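Local coordinates for protein ribonuclease J (PDB 5HAB) that probably degrades RNA as an exoribonuclease of the metallo-beta-lactamase and beta-CASP family, and is captured here in complex with RNA, at residues 125-130 / 167-172. The protein carries 1 engineered substitution. Numbering follows the deposited sequence.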
# COMPACT_ATOMS: atom_id res chain seq x y z
N ILE B 125 38.44 -15.27 -9.83
CA ILE B 125 38.59 -16.12 -8.66
C ILE B 125 37.21 -16.39 -8.06
O ILE B 125 36.42 -15.46 -7.86
CB ILE B 125 39.51 -15.49 -7.61
CG1 ILE B 125 40.84 -15.08 -8.25
CG2 ILE B 125 39.74 -16.46 -6.46
CD1 ILE B 125 41.68 -14.17 -7.37
N ALA B 126 36.91 -17.66 -7.80
CA ALA B 126 35.58 -18.01 -7.31
C ALA B 126 35.56 -19.39 -6.66
O ALA B 126 36.54 -20.13 -6.71
CB ALA B 126 34.58 -17.96 -8.46
N THR B 127 34.44 -19.71 -6.02
CA THR B 127 34.25 -21.03 -5.43
C THR B 127 34.03 -22.07 -6.52
O THR B 127 33.59 -21.72 -7.62
CB THR B 127 33.05 -21.03 -4.46
OG1 THR B 127 31.86 -20.68 -5.17
CG2 THR B 127 33.29 -20.06 -3.32
N PRO B 128 34.32 -23.35 -6.23
CA PRO B 128 34.16 -24.45 -7.18
C PRO B 128 32.85 -24.43 -7.97
O PRO B 128 32.89 -24.47 -9.20
CB PRO B 128 34.22 -25.69 -6.28
CG PRO B 128 35.18 -25.29 -5.21
CD PRO B 128 34.95 -23.81 -4.97
N TYR B 129 31.72 -24.35 -7.28
CA TYR B 129 30.43 -24.31 -7.96
C TYR B 129 30.32 -23.07 -8.85
O TYR B 129 29.93 -23.15 -10.02
CB TYR B 129 29.29 -24.35 -6.94
CG TYR B 129 27.92 -24.44 -7.58
CD1 TYR B 129 27.56 -25.56 -8.33
CD2 TYR B 129 26.99 -23.42 -7.44
CE1 TYR B 129 26.31 -25.65 -8.92
CE2 TYR B 129 25.74 -23.51 -8.02
CZ TYR B 129 25.40 -24.62 -8.76
OH TYR B 129 24.16 -24.71 -9.35
N THR B 130 30.67 -21.92 -8.27
CA THR B 130 30.67 -20.67 -9.00
C THR B 130 31.57 -20.74 -10.23
O THR B 130 31.18 -20.32 -11.32
CB THR B 130 31.14 -19.49 -8.13
OG1 THR B 130 30.44 -19.52 -6.87
CG2 THR B 130 30.87 -18.18 -8.83
N ILE B 167 43.79 -12.50 -0.87
CA ILE B 167 42.34 -12.64 -0.87
C ILE B 167 41.90 -13.86 -0.08
O ILE B 167 42.29 -14.99 -0.38
CB ILE B 167 41.82 -12.71 -2.32
CG1 ILE B 167 41.98 -11.36 -3.01
CG2 ILE B 167 40.37 -13.17 -2.35
CD1 ILE B 167 41.60 -11.38 -4.48
N GLU B 168 41.05 -13.62 0.92
CA GLU B 168 40.50 -14.68 1.76
C GLU B 168 39.00 -14.85 1.51
O GLU B 168 38.26 -13.87 1.45
CB GLU B 168 40.75 -14.35 3.24
CG GLU B 168 40.12 -15.32 4.23
CD GLU B 168 40.38 -14.92 5.67
OE1 GLU B 168 41.06 -13.89 5.89
OE2 GLU B 168 39.93 -15.63 6.59
N PHE B 169 38.56 -16.10 1.36
CA PHE B 169 37.13 -16.40 1.28
C PHE B 169 36.61 -16.85 2.64
O PHE B 169 37.26 -17.65 3.32
CB PHE B 169 36.84 -17.47 0.23
CG PHE B 169 36.80 -16.96 -1.19
CD1 PHE B 169 37.09 -15.63 -1.48
CD2 PHE B 169 36.46 -17.80 -2.24
CE1 PHE B 169 37.05 -15.16 -2.79
CE2 PHE B 169 36.41 -17.34 -3.54
CZ PHE B 169 36.71 -16.02 -3.82
N ILE B 170 35.45 -16.33 3.04
CA ILE B 170 34.79 -16.78 4.27
C ILE B 170 33.41 -17.29 3.91
O ILE B 170 32.68 -16.62 3.20
CB ILE B 170 34.70 -15.65 5.30
CG1 ILE B 170 36.08 -15.07 5.58
CG2 ILE B 170 34.05 -16.14 6.59
CD1 ILE B 170 36.04 -13.67 6.10
N ASN B 171 33.04 -18.48 4.37
CA ASN B 171 31.76 -19.04 3.96
C ASN B 171 30.60 -18.24 4.55
O ASN B 171 30.68 -17.73 5.67
CB ASN B 171 31.64 -20.52 4.36
CG ASN B 171 30.58 -20.77 5.41
OD1 ASN B 171 30.85 -20.74 6.61
ND2 ASN B 171 29.35 -21.01 4.96
N THR B 172 29.54 -18.10 3.77
CA THR B 172 28.31 -17.51 4.29
C THR B 172 27.13 -18.23 3.65
O THR B 172 27.32 -19.19 2.90
CB THR B 172 28.25 -15.99 4.01
OG1 THR B 172 27.17 -15.41 4.76
CG2 THR B 172 28.03 -15.73 2.52
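The two beta-sheets of the metallo-beta-lactamase fold are packed face to face, and this contact is part of the apolar layer between them: Ile125, Ala126 and Thr127, where a strand gives way to a helix, meet Ile167 and Phe169 of strand 166-172. Between Thr127 and Phe169 the CA atoms are 8.6 Å apart, a gap spanned chiefly by the Phe169 ring, which contributes the largest share of the buried surface. With its CG anti to the carbonyl carbon (chi1 -80°), the ring extends from its own sheet and rests its far edge against the opposite backbone. Phe169 CE2 lies 3.8 Å from Ala126 C, and Ala126 CA is in the plane of the ring. The small Ala126 turns its methyl away, so the flat ring can come right up to the main chain. On one flank Ile125 CG2 meets Phe169 CZ at 4.0 Å, obliquely; on the other the methyl CG2 of Thr127 sits 4.0 Å from Phe169 CD2. Farther along, the two isoleucines meet tip to tip, CD1 of Ile125 lying 4.0 Å from CD1 of Ile167, and their beta-branched shape suits extended strands as well as this apolar interface. Thr127 works in two directions: its methyl serves the core, while OG1, held between the backbone N and the carbonyl carbon (chi1 60°), hydrogen-bonds to the carbonyl oxygen of Asp178, although the residue stands at the N-cap position of helix 128-138. Strand 124-126 runs between strands 96-102 and 150-152, and Val101 of the former touches both Ile167 and Phe169. On the other sheet, strand 166-172 is flanked by 158-160 and 179-186; Val180 and Val182 of the latter pack on Thr127 and Ile167, respectively, continuing the apolar layer between the sheets.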